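Local coordinates for protein response regulator (PDB 7KPO) that probably binds DNA through this domain of the sensor histidine kinase ChiS from Vibrio cholerae, at residues F32-Q37 with R53-Y58. Numbering follows the deposited sequence.
With FMT (formic acid), chain H.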
ATOM      1  N   PHE A  32     -16.771  12.031  -7.656  1.00 15.83           N
ATOM      2  CA  PHE A  32     -17.480  11.584  -8.876  1.00 15.31           C
ATOM      3  C   PHE A  32     -16.528  10.771  -9.751  1.00 15.09           C
ATOM      4  O   PHE A  32     -16.976   9.699 -10.244  1.00 20.69           O
ATOM      5  CB  PHE A  32     -18.018  12.771  -9.674  1.00 17.28           C
ATOM      6  CG  PHE A  32     -18.575  12.384 -11.017  1.00 19.76           C
ATOM      7  CD1 PHE A  32     -17.745  12.265 -12.121  1.00 22.98           C
ATOM      8  CD2 PHE A  32     -19.922  12.110 -11.168  1.00 24.39           C
ATOM      9  CE1 PHE A  32     -18.256  11.888 -13.353  1.00 24.64           C
ATOM     10  CE2 PHE A  32     -20.433  11.744 -12.405  1.00 27.51           C
ATOM     11  CZ  PHE A  32     -19.598  11.635 -13.493  1.00 28.40           C
ATOM     12  N   THR A  33     -15.301  11.285  -9.952  1.00 15.77           N
ATOM     13  CA  THR A  33     -14.268  10.651 -10.815  1.00 15.34           C
ATOM     14  C   THR A  33     -13.837   9.310 -10.215  1.00 14.35           C
ATOM     15  O   THR A  33     -13.599   8.369 -10.990  1.00 14.82           O
ATOM     16  CB  THR A  33     -13.093  11.599 -11.056  1.00 15.94           C
ATOM     17  OG1 THR A  33     -13.642  12.699 -11.780  1.00 18.14           O
ATOM     18  CG2 THR A  33     -11.969  10.960 -11.838  1.00 16.07           C
ATOM     19  N   PHE A  34     -13.678   9.239  -8.898  1.00 14.26           N
ATOM     20  CA  PHE A  34     -13.355   7.927  -8.295  1.00 13.37           C
ATOM     21  C   PHE A  34     -14.421   6.901  -8.714  1.00 13.00           C
ATOM     22  O   PHE A  34     -14.062   5.797  -9.153  1.00 13.75           O
ATOM     23  CB  PHE A  34     -13.265   8.027  -6.773  1.00 13.17           C
ATOM     24  CG  PHE A  34     -13.523   6.698  -6.119  1.00 12.25           C
ATOM     25  CD1 PHE A  34     -12.632   5.649  -6.266  1.00 12.67           C
ATOM     26  CD2 PHE A  34     -14.700   6.479  -5.427  1.00 12.35           C
ATOM     27  CE1 PHE A  34     -12.905   4.410  -5.713  1.00 13.04           C
ATOM     28  CE2 PHE A  34     -14.968   5.242  -4.868  1.00 12.37           C
ATOM     29  CZ  PHE A  34     -14.069   4.213  -5.010  1.00 13.20           C
ATOM     30  N   ALA A  35     -15.698   7.264  -8.585  1.00 13.39           N
ATOM     31  CA  ALA A  35     -16.806   6.333  -8.909  1.00 12.73           C
ATOM     32  C   ALA A  35     -16.805   5.983 -10.391  1.00 13.65           C
ATOM     33  O   ALA A  35     -16.899   4.804 -10.737  1.00 14.32           O
ATOM     34  CB  ALA A  35     -18.136   6.980  -8.535  1.00 13.54           C
ATOM     35  N   GLU A  36     -16.716   7.011 -11.216  1.00 14.18           N
ATOM     36  CA  GLU A  36     -16.798   6.830 -12.675  1.00 15.43           C
ATOM     37  C   GLU A  36     -15.596   6.037 -13.199  1.00 15.73           C
ATOM     38  O   GLU A  36     -15.802   5.080 -13.966  1.00 18.21           O
ATOM     39  CB  GLU A  36     -16.883   8.211 -13.316  1.00 17.00           C
ATOM     40  CG  GLU A  36     -16.997   8.149 -14.813  1.00 18.06           C
ATOM     41  CD  GLU A  36     -18.216   7.393 -15.297  1.00 17.29           C
ATOM     42  OE1 GLU A  36     -19.290   7.545 -14.672  1.00 21.61           O
ATOM     43  OE2 GLU A  36     -18.084   6.642 -16.282  1.00 19.45           O
ATOM     44  N   GLN A  37     -14.386   6.413 -12.785  1.00 15.29           N
ATOM     45  CA  GLN A  37     -13.173   5.744 -13.319  1.00 15.55           C
ATOM     46  C   GLN A  37     -13.075   4.307 -12.786  1.00 15.19           C
ATOM     47  O   GLN A  37     -12.739   3.406 -13.574  1.00 17.44           O
ATOM     48  CB  GLN A  37     -11.939   6.573 -12.969  1.00 16.58           C
ATOM     49  CG  GLN A  37     -10.746   6.272 -13.862  1.00 18.02           C
ATOM     50  CD  GLN A  37     -10.959   6.701 -15.298  1.00 19.76           C
ATOM     51  OE1 GLN A  37     -11.808   7.542 -15.609  1.00 18.99           O
ATOM     52  NE2 GLN A  37     -10.168   6.134 -16.198  1.00 21.86           N
ATOM     53  N   ARG A  53     -25.136   8.889  -5.908  1.00 15.70           N
ATOM     54  CA  ARG A  53     -26.241   8.763  -4.917  0.50 15.88           C
ATOM     55  C   ARG A  53     -25.999   7.644  -3.893  1.00 14.33           C
ATOM     56  O   ARG A  53     -26.173   7.928  -2.692  1.00 15.24           O
ATOM     57  CB  ARG A  53     -27.570   8.560  -5.648  0.50 17.98           C
ATOM     58  CG  ARG A  53     -28.796   8.694  -4.756  0.50 19.42           C
ATOM     59  CD  ARG A  53     -30.069   8.501  -5.556  0.50 21.58           C
ATOM     60  NE  ARG A  53     -30.143   7.163  -6.123  0.50 24.04           N
ATOM     61  CZ  ARG A  53     -31.031   6.775  -7.027  0.50 26.29           C
ATOM     62  NH1 ARG A  53     -31.017   5.532  -7.474  0.50 27.89           N
ATOM     63  NH2 ARG A  53     -31.922   7.634  -7.491  0.50 29.53           N
ATOM     64  N   THR A  54     -25.661   6.440  -4.337  1.00 14.15           N
ATOM     65  CA  THR A  54     -25.492   5.342  -3.348  1.00 13.99           C
ATOM     66  C   THR A  54     -24.193   5.517  -2.555  1.00 12.48           C
ATOM     67  O   THR A  54     -24.224   5.359  -1.323  1.00 13.05           O
ATOM     68  CB  THR A  54     -25.594   3.980  -4.033  1.00 15.40           C
ATOM     69  OG1 THR A  54     -26.809   3.976  -4.780  1.00 18.71           O
ATOM     70  CG2 THR A  54     -25.579   2.841  -3.039  1.00 15.99           C
ATOM     71  N   LEU A  55     -23.087   5.817  -3.234  1.00 11.70           N
ATOM     72  CA  LEU A  55     -21.804   6.040  -2.523  1.00 12.12           C
ATOM     73  C   LEU A  55     -21.998   7.090  -1.419  1.00 11.48           C
ATOM     74  O   LEU A  55     -21.481   6.909  -0.311  1.00 11.90           O
ATOM     75  CB  LEU A  55     -20.767   6.521  -3.542  1.00 12.01           C
ATOM     76  CG  LEU A  55     -19.430   6.990  -2.969  1.00 12.64           C
ATOM     77  CD1 LEU A  55     -18.750   5.888  -2.167  1.00 13.15           C
ATOM     78  CD2 LEU A  55     -18.524   7.486  -4.088  1.00 13.73           C
ATOM     79  N   ASP A  56     -22.743   8.151  -1.713  1.00 12.15           N
ATOM     80  CA  ASP A  56     -22.922   9.255  -0.734  1.00 13.29           C
ATOM     81  C   ASP A  56     -23.545   8.734   0.562  1.00 11.91           C
ATOM     82  O   ASP A  56     -23.251   9.299   1.619  1.00 13.15           O
ATOM     83  CB  ASP A  56     -23.762  10.380  -1.334  1.00 14.58           C
ATOM     84  CG  ASP A  56     -23.080  11.122  -2.468  1.00 16.04           C
ATOM     85  OD1 ASP A  56     -21.886  10.861  -2.716  1.00 16.80           O
ATOM     86  OD2 ASP A  56     -23.745  11.970  -3.083  1.00 20.36           O
ATOM     87  N   LYS A  57     -24.366   7.692   0.484  1.00 12.24           N
ATOM     88  CA  LYS A  57     -25.037   7.146   1.697  1.00 12.93           C
ATOM     89  C   LYS A  57     -24.007   6.542   2.657  1.00 11.74           C
ATOM     90  O   LYS A  57     -24.295   6.466   3.858  1.00 12.48           O
ATOM     91  CB  LYS A  57     -26.064   6.079   1.309  1.00 14.61           C
ATOM     92  CG  LYS A  57     -27.237   6.595   0.489  1.00 16.79           C
ATOM     93  CD  LYS A  57     -28.235   5.530   0.105  1.00 20.14           C
ATOM     94  CE  LYS A  57     -29.377   6.090  -0.715  1.00 25.72           C
ATOM     95  NZ  LYS A  57     -30.367   5.045  -1.066  1.00 29.56           N
ATOM     96  N   TYR A  58     -22.840   6.152   2.152  1.00 11.29           N
ATOM     97  CA  TYR A  58     -21.799   5.483   2.973  1.00 12.08           C
ATOM     98  C   TYR A  58     -20.927   6.494   3.716  1.00 12.79           C
ATOM     99  O   TYR A  58     -20.047   6.060   4.468  1.00 14.73           O
ATOM    100  CB  TYR A  58     -20.934   4.595   2.075  1.00 12.78           C
ATOM    101  CG  TYR A  58     -21.609   3.319   1.645  1.00 12.59           C
ATOM    102  CD1 TYR A  58     -22.643   3.315   0.726  1.00 13.34           C
ATOM    103  CD2 TYR A  58     -21.198   2.101   2.156  1.00 13.22           C
ATOM    104  CE1 TYR A  58     -23.259   2.135   0.335  1.00 13.83           C
ATOM    105  CE2 TYR A  58     -21.806   0.915   1.783  1.00 13.82           C
ATOM    106  CZ  TYR A  58     -22.845   0.928   0.875  1.00 13.51           C
ATOM    107  OH  TYR A  58     -23.433  -0.246   0.497  1.00 16.18           O
TER
HETATM  108  C   FMT H1207     -24.781   1.832  -6.772  1.00 22.02           C
HETATM  109  O1  FMT H1207     -23.809   2.559  -6.674  1.00 16.02           O
HETATM  110  O2  FMT H1207     -26.035   2.230  -6.896  1.00 25.74           O
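A single methyl group, CD2 of Leu55, makes every touch between helix 31-38 and the short helix 53-57, and no hydrogen bond crosses the gap. That methyl meets the edge of the Phe34 ring, close to the ring plane, with Leu55 CD2 4.2 Å from Phe34 CD2. It also reaches the methyl of the next residue, Ala35 CB, at 4.5 Å from Leu55 CD2. With CG anti to the backbone N, chi1 of 172° points the Leu55 branch toward helix 31-38, and chi2 of 59° leaves CD2, not CD1, as the foremost methyl. Only about 90 Å² is buried between the two segments, but all three residues lie in the interior: Phe34 also packs on Leu20, Ser76 and Ile80, and Leu55 on Met16, so helices 2-27 and 70-83 complete the apolar setting.

One residue earlier, Thr54 turns to a different partner. Its OG1 donates a hydrogen bond to O2 of a formic acid molecule, 2.9 Å from Thr54 OG1 to FMT O2. The formic acid probably comes from the crystallisation liquor, and Tyr44 OH and Arg42 N bind it too. Asp56, on the short helix, links the two elements by charge, since its OD1 forms a salt bridge with Lys31 at the start of helix 31-38 and accepts a hydrogen bond from Thr52. Altogether this is plain hydrophobic helix packing, in which a short helix following the 44-46/49-51 beta hairpin meets helix 31-38 through Leu55, while nearby Tyr58 packs on helices 2-27 and 70-83, part of the helical core of a DNA-binding domain.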